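Long-range contacts in VAL-1 (Chlorella virus, PDB 3GNE), which cleaves alginate by beta-elimination as a family 14 polysaccharide lyase, a viral enzyme whose mode of action changes with pH: residues G112-I117 against Y128-S133; G94-G99 against L210-F215. All blocks are in the same frame, centred on the assembly; numbering follows the deposited sequence. Where two conformers were deposited one is given.

Interaction 1 (G112-I117 against Y128-S133); sequences GASNRI and YIYPPS. With FLC (citrate anion), chain C.
Arg116 and Tyr128 face each other as a hydrogen-bonded antiparallel pair, and their side chains run the same way, alongside each other, off one face of the sheet. The guanidinium stands at 47° to the Tyr128 ring, with Arg116 NH2 at the edge of that ring, 3.5 Å from Tyr128 CE2. A bend at chi3 (-72°) turns the arginine tip back across the hairpin, so that NH2 also comes 3.5 Å from Tyr130 CE1. A citrate, probably from crystallisation, joins all three: Arg116 NH2 donates to its OA2 (2.8 Å, 165°) and NH1 to OA1, while Tyr128 OH gives a 2.6 Å bond to OB1 and Tyr130 OH a 2.7 Å bond to OB2. Long, polar-tipped residues suit this face, since they can reach an anion beyond the strands, consistent with a site for the acidic polysaccharide. Beneath them a water accepts from Arg116 NE (2.8 Å) and donates to Tyr128 O and Ser114 OG, which is also hydrogen-bonded to Ala103 O. On the other face Asn115 OD1 lies beside Ile129 CG1, while Asn115 ND2 bonds Thr172 and Ser188. The hairpin of strands 112-119 and 125-130 lies between strand 91-99, bonded to the former, and strand 149-151, bonded to the latter.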
loop_
_atom_site.group_PDB
_atom_site.type_symbol
_atom_site.label_atom_id
_atom_site.label_comp_id
_atom_site.label_asym_id
_atom_site.label_seq_id
_atom_site.Cartn_x
_atom_site.Cartn_y
_atom_site.Cartn_z
ATOM N N GLY A 112 -14.707 -0.639 7.414
ATOM C CA GLY A 112 -13.338 -0.762 6.969
ATOM C C GLY A 112 -13.051 0.034 5.733
ATOM O O GLY A 112 -13.920 0.201 4.871
ATOM N N ALA A 113 -11.819 0.489 5.582
ATOM C CA ALA A 113 -11.356 1.139 4.355
ATOM C C ALA A 113 -9.884 0.838 4.184
ATOM O O ALA A 113 -9.202 0.384 5.105
ATOM C CB ALA A 113 -11.526 2.663 4.443
ATOM N N SER A 114 -9.370 1.106 2.980
ATOM C CA SER A 114 -7.924 0.904 2.793
ATOM C C SER A 114 -7.398 1.932 1.773
ATOM O O SER A 114 -8.131 2.419 0.888
ATOM C CB SER A 114 -7.543 -0.517 2.345
ATOM O OG SER A 114 -8.166 -0.740 1.065
ATOM N N ASN A 115 -6.101 2.225 1.966
ATOM C CA ASN A 115 -5.373 3.223 1.170
ATOM C C ASN A 115 -4.082 2.577 0.715
ATOM O O ASN A 115 -3.213 2.390 1.576
ATOM C CB ASN A 115 -5.086 4.455 2.052
ATOM C CG ASN A 115 -4.667 5.655 1.235
ATOM O OD1 ASN A 115 -4.985 5.677 0.033
ATOM N ND2 ASN A 115 -3.966 6.596 1.849
ATOM N N ARG A 116 -3.976 2.202 -0.559
ATOM C CA ARG A 116 -2.817 1.449 -0.998
ATOM C C ARG A 116 -2.141 2.114 -2.183
ATOM O O ARG A 116 -2.749 2.857 -2.936
ATOM C CB ARG A 116 -3.218 0.042 -1.426
ATOM C CG ARG A 116 -3.519 -0.861 -0.225
ATOM C CD ARG A 116 -3.798 -2.319 -0.681
ATOM N NE ARG A 116 -5.150 -2.304 -1.337
ATOM C CZ ARG A 116 -5.683 -3.343 -1.973
ATOM N NH1 ARG A 116 -4.977 -4.489 -2.095
ATOM N NH2 ARG A 116 -6.912 -3.296 -2.516
ATOM N N ILE A 117 -0.859 1.772 -2.350
ATOM C CA ILE A 117 -0.148 2.089 -3.573
ATOM C C ILE A 117 -0.299 0.947 -4.555
ATOM O O ILE A 117 -0.064 -0.246 -4.185
ATOM C CB ILE A 117 1.365 2.245 -3.265
ATOM C CG1 ILE A 117 1.643 3.492 -2.417
ATOM C CG2 ILE A 117 2.154 2.237 -4.573
ATOM C CD1 ILE A 117 1.443 4.827 -3.146
ATOM N N TYR A 128 -4.776 3.941 -4.407
ATOM C CA TYR A 128 -5.830 2.965 -4.687
ATOM C C TYR A 128 -6.646 2.735 -3.405
ATOM O O TYR A 128 -6.127 2.184 -2.428
ATOM C CB TYR A 128 -5.168 1.691 -5.174
ATOM C CG TYR A 128 -6.136 0.643 -5.675
ATOM C CD1 TYR A 128 -6.952 0.914 -6.797
ATOM C CD2 TYR A 128 -6.214 -0.599 -5.035
ATOM C CE1 TYR A 128 -7.855 -0.034 -7.276
ATOM C CE2 TYR A 128 -7.093 -1.561 -5.540
ATOM C CZ TYR A 128 -7.912 -1.291 -6.641
ATOM O OH TYR A 128 -8.784 -2.208 -7.160
ATOM N N ILE A 129 -7.866 3.190 -3.417
ATOM C CA ILE A 129 -8.679 3.289 -2.203
ATOM C C ILE A 129 -9.885 2.378 -2.268
ATOM O O ILE A 129 -10.643 2.424 -3.243
ATOM C CB ILE A 129 -9.141 4.759 -2.006
ATOM C CG1 ILE A 129 -7.913 5.659 -1.861
ATOM C CG2 ILE A 129 -10.092 4.860 -0.790
ATOM C CD1 ILE A 129 -8.248 7.143 -1.652
ATOM N N TYR A 130 -10.144 1.625 -1.207
ATOM C CA TYR A 130 -11.429 0.966 -0.987
ATOM C C TYR A 130 -12.108 1.759 0.135
ATOM O O TYR A 130 -11.620 1.678 1.291
ATOM C CB TYR A 130 -11.272 -0.475 -0.529
ATOM C CG TYR A 130 -11.245 -1.539 -1.616
ATOM C CD1 TYR A 130 -10.195 -1.622 -2.545
ATOM C CD2 TYR A 130 -12.231 -2.514 -1.662
ATOM C CE1 TYR A 130 -10.189 -2.631 -3.521
ATOM C CE2 TYR A 130 -12.218 -3.495 -2.639
ATOM C CZ TYR A 130 -11.199 -3.555 -3.556
ATOM O OH TYR A 130 -11.237 -4.576 -4.494
ATOM N N PRO A 131 -13.144 2.516 -0.170
ATOM C CA PRO A 131 -13.847 3.254 0.899
ATOM C C PRO A 131 -14.911 2.398 1.567
ATOM O O PRO A 131 -15.254 1.334 1.045
ATOM C CB PRO A 131 -14.496 4.412 0.091
ATOM C CG PRO A 131 -14.854 3.725 -1.226
ATOM C CD PRO A 131 -13.732 2.749 -1.504
ATOM N N PRO A 132 -15.422 2.840 2.726
ATOM C CA PRO A 132 -16.423 2.033 3.418
ATOM C C PRO A 132 -17.772 1.986 2.728
ATOM O O PRO A 132 -18.203 2.966 2.112
ATOM C CB PRO A 132 -16.555 2.795 4.777
ATOM C CG PRO A 132 -15.270 3.545 4.945
ATOM C CD PRO A 132 -15.002 4.031 3.510
ATOM N N SER A 133 -18.467 0.861 2.909
ATOM C CA SER A 133 -19.839 0.906 2.414
ATOM C C SER A 133 -20.687 1.796 3.316
ATOM O O SER A 133 -20.417 2.056 4.481
ATOM C CB SER A 133 -20.480 -0.484 2.366
ATOM O OG SER A 133 -20.037 -1.153 3.523
HETATM C CAC FLC C . -7.356 -6.382 -4.161
HETATM C CA FLC C . -8.106 -7.317 -5.090
HETATM C CB FLC C . -7.913 -6.879 -6.547
HETATM C CBC FLC C . -8.499 -5.473 -6.662
HETATM C CG FLC C . -8.689 -7.836 -7.447
HETATM C CGC FLC C . -8.597 -7.512 -8.946
HETATM O OA1 FLC C . -6.139 -6.341 -4.224
HETATM O OA2 FLC C . -8.020 -5.707 -3.394
HETATM O OB1 FLC C . -7.687 -4.535 -6.785
HETATM O OB2 FLC C . -9.744 -5.329 -6.567
HETATM O OG1 FLC C . -8.251 -6.387 -9.295
HETATM O OG2 FLC C . -8.941 -8.431 -9.744
HETATM O OHB FLC C . -6.535 -6.940 -6.866
HETATM O O HOH W 1 -14.806 -1.162 2.538
HETATM O O HOH W 2 -7.036 -0.283 -1.390
#

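Interaction 2 (G94-G99 against L210-F215); sequences GGTFIG and LLISRF
Phe97 O accepts from two successive amides across the strands: Ser213 N at 2.9 Å, nearly straight at 175°, and Arg214 N in a weak bond of 3.4 Å. This is a classic beta bulge, with Ser213 and Arg214 both opposite Phe97, whose own N donates to Arg214 O (3.0 Å). Beyond the bulge Gly99 N reaches Leu211 O at 2.7 Å. Ser213 suits its place because a short hydroxyl can satisfy a nearby carbonyl: with chi1 at 58°, OG lies between its own backbone N and carbonyl carbon and donates to Gly99 O (2.7 Å). Arg214 lays its guanidinium flat over one face of Phe97, planes 23° apart, in a cation-pi stack with CZ 4.1 Å from the ring centroid. Its chain, extended from CG to NE, carries the charge across to the ring, and its NE forms a salt bridge with Asp216, leaving the flat face to the aromatic. On the opposite face of the sheet the apolar Ile98 and Ile212 lie together, where Thr172 of strand 166-173 and Ile73 of strand 72-80 meet Ile212. Strand 91-99 is flanked on its other edge by strand 112-119, and strand 212-221 by strand 59-63.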
loop_
_atom_site.group_PDB
_atom_site.type_symbol
_atom_site.label_atom_id
_atom_site.label_comp_id
_atom_site.label_asym_id
_atom_site.label_seq_id
_atom_site.Cartn_x
_atom_site.Cartn_y
_atom_site.Cartn_z
ATOM N N GLY A 94 1.428 -1.909 -1.081
ATOM C CA GLY A 94 0.801 -2.055 0.217
ATOM C C GLY A 94 0.265 -0.710 0.654
ATOM O O GLY A 94 0.253 0.243 -0.117
ATOM N N GLY A 95 -0.168 -0.638 1.906
ATOM C CA GLY A 95 -0.713 0.654 2.380
ATOM C C GLY A 95 -1.343 0.436 3.735
ATOM O O GLY A 95 -0.971 -0.436 4.505
ATOM N N THR A 96 -2.293 1.286 4.024
ATOM C CA THR A 96 -2.883 1.362 5.346
ATOM C C THR A 96 -4.323 0.930 5.315
ATOM O O THR A 96 -5.029 1.204 4.364
ATOM C CB THR A 96 -2.749 2.843 5.790
ATOM O OG1 THR A 96 -2.970 3.001 7.161
ATOM C CG2 THR A 96 -3.808 3.615 5.042
ATOM N N PHE A 97 -4.743 0.226 6.381
ATOM C CA PHE A 97 -6.148 -0.144 6.560
ATOM C C PHE A 97 -6.733 0.626 7.736
ATOM O O PHE A 97 -5.997 0.923 8.681
ATOM C CB PHE A 97 -6.288 -1.660 6.799
ATOM C CG PHE A 97 -6.303 -2.423 5.453
ATOM C CD1 PHE A 97 -5.177 -2.466 4.645
ATOM C CD2 PHE A 97 -7.458 -3.091 5.037
ATOM C CE1 PHE A 97 -5.194 -3.187 3.441
ATOM C CE2 PHE A 97 -7.514 -3.789 3.837
ATOM C CZ PHE A 97 -6.378 -3.813 3.046
ATOM N N ILE A 98 -8.016 0.959 7.589
ATOM C CA ILE A 98 -8.798 1.759 8.518
ATOM C C ILE A 98 -9.833 0.869 9.195
ATOM O O ILE A 98 -10.493 0.133 8.454
ATOM C CB ILE A 98 -9.607 2.850 7.791
ATOM C CG1 ILE A 98 -8.763 3.896 7.074
ATOM C CG2 ILE A 98 -10.521 3.569 8.782
ATOM C CD1 ILE A 98 -7.487 4.093 7.869
ATOM N N GLY A 99 -9.995 0.945 10.507
ATOM C CA GLY A 99 -11.147 0.246 11.117
ATOM C C GLY A 99 -10.922 -1.267 11.072
ATOM O O GLY A 99 -9.804 -1.779 11.254
ATOM N N LEU A 210 -13.254 4.053 14.759
ATOM C CA LEU A 210 -12.677 3.315 13.608
ATOM C C LEU A 210 -11.588 4.173 13.011
ATOM O O LEU A 210 -11.904 5.157 12.310
ATOM C CB LEU A 210 -13.799 3.080 12.619
ATOM C CG LEU A 210 -14.892 2.097 13.099
ATOM C CD1 LEU A 210 -16.102 2.143 12.147
ATOM C CD2 LEU A 210 -14.372 0.670 13.284
ATOM N N LEU A 211 -10.333 3.891 13.299
ATOM C CA LEU A 211 -9.222 4.763 12.935
ATOM C C LEU A 211 -8.219 3.910 12.179
ATOM O O LEU A 211 -8.485 2.723 11.865
ATOM C CB LEU A 211 -8.617 5.373 14.206
ATOM C CG LEU A 211 -9.605 6.149 15.082
ATOM C CD1 LEU A 211 -8.898 6.498 16.372
ATOM C CD2 LEU A 211 -10.088 7.389 14.327
ATOM N N ILE A 212 -7.061 4.503 11.878
ATOM C CA ILE A 212 -6.053 3.674 11.184
ATOM C C ILE A 212 -5.661 2.497 12.064
ATOM O O ILE A 212 -5.377 2.719 13.254
ATOM C CB ILE A 212 -4.867 4.564 10.843
ATOM C CG1 ILE A 212 -5.281 5.671 9.881
ATOM C CG2 ILE A 212 -3.734 3.709 10.277
ATOM C CD1 ILE A 212 -4.315 6.838 9.730
ATOM N N SER A 213 -5.695 1.303 11.501
ATOM C CA SER A 213 -5.518 0.096 12.359
ATOM C C SER A 213 -4.345 -0.723 11.987
ATOM O O SER A 213 -3.877 -1.439 12.857
ATOM C CB SER A 213 -6.816 -0.712 12.349
ATOM O OG SER A 213 -7.162 -1.083 11.030
ATOM N N ARG A 214 -3.825 -0.695 10.750
ATOM C CA ARG A 214 -2.615 -1.461 10.469
ATOM C C ARG A 214 -1.960 -0.995 9.188
ATOM O O ARG A 214 -2.603 -0.359 8.343
ATOM C CB ARG A 214 -2.850 -2.989 10.322
ATOM C CG ARG A 214 -3.603 -3.385 9.034
ATOM C CD ARG A 214 -3.737 -4.912 9.005
ATOM N NE ARG A 214 -4.205 -5.490 7.744
ATOM C CZ ARG A 214 -5.478 -5.584 7.354
ATOM N NH1 ARG A 214 -6.443 -5.057 8.152
ATOM N NH2 ARG A 214 -5.749 -6.158 6.198
ATOM N N PHE A 215 -0.691 -1.324 9.050
ATOM C CA PHE A 215 -0.014 -1.366 7.764
ATOM C C PHE A 215 -0.169 -2.751 7.176
ATOM O O PHE A 215 0.032 -3.748 7.881
ATOM C CB PHE A 215 1.482 -1.085 7.965
ATOM C CG PHE A 215 2.294 -1.051 6.668
ATOM C CD1 PHE A 215 2.020 -0.105 5.677
ATOM C CD2 PHE A 215 3.322 -1.998 6.508
ATOM C CE1 PHE A 215 2.798 -0.062 4.508
ATOM C CE2 PHE A 215 4.094 -1.908 5.347
ATOM C CZ PHE A 215 3.853 -0.959 4.364
#

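Overall arrangement
Interactions 1 and 2 lie in one seven-stranded antiparallel sheet, their centres about 9 Å apart, and the four strands run 212-221, 91-99, 112-119, 125-130 across it. Strands 91-99 and 112-119 join the two directly: Asn115 N lies 2.8 Å from Thr96 O, a probable hydrogen bond, and Ser114 CB packs on Phe97 CZ at 3.6 Å. Along the chain, the local hairpin of interaction 1 is nested inside the much longer loop closed by interaction 2, which brings a late strand back beside an early one. Such sheet topology fits the concanavalin-like sandwich. The face carrying Arg116, Tyr128, Phe97 and Arg214 is thereby continuous, and probably contributes to the substrate-binding surface.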